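Local coordinates for protein ADP-dependent L-serine kinase SerK (Thermococcus kodakarensis KOD1, PDB 5X0J) that phosphorylates free L-serine with ADP, giving O-phospho-L-serine and AMP in the first step of cysteine biosynthesis from serine, at residues I139-V144 against K160-L165; E175-G180 against G192-V197. The protein carries 1 engineered substitution. All coordinates share one frame; numbering follows the deposited sequence.

Contact 1: residues I139-V144 against K160-L165; sequences IAFALV and KVSKVL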
# COMPACT_ATOMS: atom_id res chain seq x y z
N ILE A 139 4.61 -16.16 9.47
CA ILE A 139 5.71 -15.90 8.55
C ILE A 139 5.50 -14.52 7.92
O ILE A 139 4.41 -13.95 8.04
CB ILE A 139 5.78 -17.00 7.46
CG1 ILE A 139 4.49 -17.10 6.64
CG2 ILE A 139 6.08 -18.35 8.09
CD1 ILE A 139 4.58 -18.09 5.49
N ALA A 140 6.53 -14.01 7.25
CA ALA A 140 6.48 -12.66 6.67
C ALA A 140 5.51 -12.62 5.49
O ALA A 140 4.66 -11.74 5.40
CB ALA A 140 7.87 -12.23 6.24
N PHE A 141 5.66 -13.58 4.58
CA PHE A 141 4.79 -13.71 3.42
C PHE A 141 4.74 -15.16 2.98
O PHE A 141 5.72 -15.89 3.14
CB PHE A 141 5.35 -12.94 2.21
CG PHE A 141 5.09 -11.45 2.19
CD1 PHE A 141 3.81 -10.93 1.98
CD2 PHE A 141 6.16 -10.56 2.25
CE1 PHE A 141 3.61 -9.56 1.89
CE2 PHE A 141 5.95 -9.20 2.18
CZ PHE A 141 4.69 -8.69 1.99
N ALA A 142 3.61 -15.57 2.41
CA ALA A 142 3.52 -16.77 1.58
C ALA A 142 3.59 -16.33 0.13
O ALA A 142 2.84 -15.44 -0.27
CB ALA A 142 2.24 -17.53 1.84
N LEU A 143 4.48 -16.94 -0.64
CA LEU A 143 4.60 -16.69 -2.08
C LEU A 143 3.89 -17.83 -2.78
O LEU A 143 4.38 -18.97 -2.75
CB LEU A 143 6.08 -16.63 -2.46
CG LEU A 143 6.44 -16.61 -3.94
CD1 LEU A 143 5.77 -15.43 -4.63
CD2 LEU A 143 7.95 -16.53 -4.08
N VAL A 144 2.73 -17.54 -3.36
CA VAL A 144 1.84 -18.59 -3.84
C VAL A 144 1.36 -18.36 -5.26
O VAL A 144 1.05 -17.24 -5.66
CB VAL A 144 0.65 -18.82 -2.88
CG1 VAL A 144 1.15 -19.25 -1.51
CG2 VAL A 144 -0.24 -17.59 -2.76
N LYS A 160 12.25 -6.42 3.29
CA LYS A 160 13.24 -6.93 2.34
C LYS A 160 12.55 -7.47 1.09
O LYS A 160 13.01 -7.22 -0.03
CB LYS A 160 14.12 -8.00 2.99
CG LYS A 160 15.04 -7.44 4.06
CD LYS A 160 15.87 -8.53 4.73
CE LYS A 160 16.68 -7.96 5.88
NZ LYS A 160 17.43 -9.00 6.63
N VAL A 161 11.46 -8.21 1.28
CA VAL A 161 10.68 -8.69 0.14
C VAL A 161 10.19 -7.52 -0.72
O VAL A 161 10.35 -7.53 -1.94
CB VAL A 161 9.46 -9.55 0.58
CG1 VAL A 161 8.52 -9.82 -0.58
CG2 VAL A 161 9.93 -10.86 1.19
N SER A 162 9.63 -6.51 -0.07
CA SER A 162 9.03 -5.39 -0.78
C SER A 162 10.09 -4.60 -1.56
O SER A 162 9.84 -4.13 -2.66
CB SER A 162 8.31 -4.48 0.21
OG SER A 162 7.24 -5.19 0.82
N LYS A 163 11.29 -4.48 -0.97
CA LYS A 163 12.42 -3.80 -1.61
C LYS A 163 12.86 -4.52 -2.90
O LYS A 163 13.08 -3.90 -3.92
CB LYS A 163 13.58 -3.69 -0.62
CG LYS A 163 14.84 -3.03 -1.14
CD LYS A 163 15.87 -2.95 -0.02
CE LYS A 163 17.22 -2.45 -0.51
NZ LYS A 163 17.94 -3.47 -1.33
N VAL A 164 12.96 -5.84 -2.83
CA VAL A 164 13.30 -6.62 -4.00
C VAL A 164 12.26 -6.42 -5.11
O VAL A 164 12.63 -6.20 -6.26
CB VAL A 164 13.44 -8.12 -3.66
CG1 VAL A 164 13.46 -8.99 -4.91
CG2 VAL A 164 14.71 -8.34 -2.84
N LEU A 165 10.98 -6.47 -4.76
CA LEU A 165 9.93 -6.29 -5.76
C LEU A 165 9.96 -4.89 -6.35
O LEU A 165 9.79 -4.73 -7.56
CB LEU A 165 8.55 -6.57 -5.16
CG LEU A 165 8.30 -8.00 -4.66
CD1 LEU A 165 6.93 -8.07 -4.00
CD2 LEU A 165 8.44 -9.02 -5.77

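Contact 2: residues E175-G180 against G192-V197; sequences ELIYYG and GEIDYV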
# COMPACT_ATOMS: atom_id res chain seq x y z
N GLU A 175 6.15 -7.03 -13.66
CA GLU A 175 5.04 -6.10 -13.48
C GLU A 175 4.55 -6.31 -12.05
O GLU A 175 4.15 -7.41 -11.69
CB GLU A 175 3.93 -6.41 -14.50
CG GLU A 175 2.91 -5.29 -14.70
CD GLU A 175 2.53 -5.12 -16.16
OE1 GLU A 175 3.03 -4.16 -16.80
OE2 GLU A 175 1.76 -5.96 -16.68
N LEU A 176 4.62 -5.25 -11.24
CA LEU A 176 4.24 -5.29 -9.83
C LEU A 176 2.85 -4.69 -9.67
O LEU A 176 2.62 -3.53 -10.05
CB LEU A 176 5.25 -4.51 -8.99
CG LEU A 176 5.00 -4.35 -7.49
CD1 LEU A 176 4.88 -5.69 -6.79
CD2 LEU A 176 6.12 -3.52 -6.88
N ILE A 177 1.93 -5.48 -9.12
CA ILE A 177 0.54 -5.07 -8.90
C ILE A 177 0.17 -5.44 -7.47
O ILE A 177 0.54 -6.51 -6.99
CB ILE A 177 -0.43 -5.80 -9.86
CG1 ILE A 177 -0.01 -5.60 -11.32
CG2 ILE A 177 -1.87 -5.33 -9.64
CD1 ILE A 177 -0.76 -6.45 -12.33
N TYR A 178 -0.59 -4.57 -6.80
CA TYR A 178 -1.06 -4.83 -5.44
C TYR A 178 -2.56 -5.12 -5.47
O TYR A 178 -3.33 -4.33 -6.02
CB TYR A 178 -0.73 -3.65 -4.53
CG TYR A 178 0.70 -3.65 -4.04
CD1 TYR A 178 1.74 -3.17 -4.84
CD2 TYR A 178 1.00 -4.14 -2.78
CE1 TYR A 178 3.05 -3.18 -4.39
CE2 TYR A 178 2.31 -4.15 -2.31
CZ TYR A 178 3.33 -3.67 -3.11
OH TYR A 178 4.64 -3.67 -2.64
N TYR A 179 -2.96 -6.24 -4.87
CA TYR A 179 -4.37 -6.66 -4.83
C TYR A 179 -4.98 -6.48 -3.46
O TYR A 179 -4.38 -6.88 -2.48
CB TYR A 179 -4.50 -8.14 -5.21
CG TYR A 179 -4.37 -8.39 -6.69
CD1 TYR A 179 -3.12 -8.42 -7.30
CD2 TYR A 179 -5.49 -8.57 -7.49
CE1 TYR A 179 -2.99 -8.63 -8.67
CE2 TYR A 179 -5.38 -8.79 -8.86
CZ TYR A 179 -4.13 -8.82 -9.44
OH TYR A 179 -4.02 -9.01 -10.80
N GLY A 180 -6.18 -5.91 -3.40
CA GLY A 180 -6.92 -5.85 -2.15
C GLY A 180 -7.44 -7.19 -1.65
O GLY A 180 -7.53 -7.41 -0.45
N GLY A 192 -3.83 -15.65 -16.67
CA GLY A 192 -2.47 -15.32 -17.09
C GLY A 192 -2.02 -13.88 -16.88
O GLY A 192 -0.96 -13.49 -17.38
N GLU A 193 -2.80 -13.10 -16.13
CA GLU A 193 -2.53 -11.68 -15.89
C GLU A 193 -1.44 -11.47 -14.82
O GLU A 193 -0.74 -10.45 -14.84
CB GLU A 193 -3.81 -10.95 -15.46
N ILE A 194 -1.34 -12.39 -13.88
CA ILE A 194 -0.20 -12.46 -12.95
C ILE A 194 0.23 -13.90 -12.79
O ILE A 194 -0.49 -14.82 -13.16
CB ILE A 194 -0.52 -11.87 -11.56
CG1 ILE A 194 -1.71 -12.58 -10.90
CG2 ILE A 194 -0.77 -10.36 -11.65
CD1 ILE A 194 -1.73 -12.37 -9.40
N ASP A 195 1.40 -14.08 -12.19
CA ASP A 195 1.95 -15.41 -11.90
C ASP A 195 1.92 -15.78 -10.41
O ASP A 195 1.56 -16.90 -10.06
CB ASP A 195 3.36 -15.51 -12.48
CG ASP A 195 3.38 -15.26 -13.98
OD1 ASP A 195 2.56 -15.90 -14.69
OD2 ASP A 195 4.17 -14.42 -14.46
N TYR A 196 2.27 -14.84 -9.54
CA TYR A 196 2.41 -15.10 -8.11
C TYR A 196 1.86 -13.96 -7.29
O TYR A 196 1.88 -12.81 -7.73
CB TYR A 196 3.89 -15.37 -7.76
CG TYR A 196 4.25 -16.81 -8.02
CD1 TYR A 196 4.63 -17.23 -9.29
CD2 TYR A 196 4.11 -17.76 -7.02
CE1 TYR A 196 4.89 -18.57 -9.54
CE2 TYR A 196 4.36 -19.10 -7.27
CZ TYR A 196 4.75 -19.49 -8.53
OH TYR A 196 4.99 -20.82 -8.79
N VAL A 197 1.34 -14.30 -6.11
CA VAL A 197 0.89 -13.31 -5.14
C VAL A 197 1.57 -13.60 -3.80
O VAL A 197 1.89 -14.75 -3.49
CB VAL A 197 -0.67 -13.28 -5.04
CG1 VAL A 197 -1.22 -14.59 -4.49
CG2 VAL A 197 -1.15 -12.12 -4.18

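Contact 1: residues I139-V144 against K160-L165
Phe141, on strand 141-144, meets Val161 and Ser162 on helix 155-170. Val161 makes the main contact. Its CG1 lies 3.8 Å from Phe141 CD2 and its CB 3.9 Å from Phe141 CE2. The valine thus meets the ring along its CD2-CE2 bond, at an oblique angle. Val161 CG2 joins in, 3.9 Å from Phe141 CD2. Ser162 comes to the ring edge, near the ring plane, with OG 4.4 Å from Phe141 CE2. That hydroxyl is hydrogen-bonded to Gln158 O, one helical turn back. No hydrogen bond crosses between the two segments.

The next shell positions these groups. Phe141 CG stands anti to its own carbonyl carbon (chi1 -81°), and this carries the ring out from the strand to the helix. A classic beta bulge sets Ala140 and Phe141 together opposite Ile151, with backbone hydrogen bonds from both. Gln158 also reaches the strand side, where its NE2 bonds to Ala140 O. Val161 touches Phe198 of the adjoining strand as well. With an alanine in place of Phe141, the side chain of Val161 would probably be left without the ring and a gap would open between strand and helix.

Both segments belong to the SerK C-terminal domain. The contact is typical of an alpha+beta domain, in which a helix packs through apolar side chains on one face of an antiparallel sheet.

Contact 2: residues E175-G180 against G192-V197
Ile194 is the apolar partner of both Ile177 and Tyr179 of strand 175-179. Its CG2 branch reaches both, while CD1 meets the tyrosine ring. The CG2 methyl lies 4.0 Å from Ile177 CD1, where the two isoleucine side chains cross at a slant. The CD1 methyl lies 4.0 Å from Tyr179 CE1, and its approach to the ring is oblique. With chi1 at 58°, Ile194 CG1 lies between the backbone N and the carbonyl carbon, and both CG2 and the CD1 end turn to strand 175-179.

The segments do not pair as strands. The nearest CA atoms, those of Tyr179 and Val197, are 8.5 Å apart. Strands 175-179 and 196-199, joined through helix 182-190, form a split beta-alpha-beta crossover in the SerK C-terminal domain, with strand 98-107 between its two parallel strands and antiparallel to both. The helix ends at Gly192 in a Schellman motif, and a classic beta bulge then sets Asp195 and Tyr196 opposite Phe106.

The polar contacts lead outside the pair. Tyr179 OH is 3.6 Å from Ile194 CG2, but its hydrogen bond goes to Asp188 of the intervening helix. The tyrosine thus combines an apolar ring contact with a polar end tied to that helix. Asp195 grips the end of strand 98-107: OD1 forms a salt bridge with Lys107, and OD2 accepts a hydrogen bond from Gly108 N just after it.

How the contacts relate
Both contacts reach the same antiparallel sheet of the C-terminal domain, with centres 13 Å apart. All three touching residues of contact 1 are buried, whereas in contact 2 Ile177 is partly exposed. Contact 1 joins a strand to a helix. Contact 2 joins strand 175-179 to the loop that leads into strand 196-199. They meet where strands 141-144 and 196-199 lie side by side: Val144 N is 2.9 Å from Val197 O, a probable hydrogen bond, and Leu143 packs on Tyr196. Helix 155-170 also runs on in the chain to strand 175-179. Both are apolar across their segments. Each has one hydroxyl at its margin, bonded within its own helix in contact 1 and to the crossover helix 182-190 in contact 2.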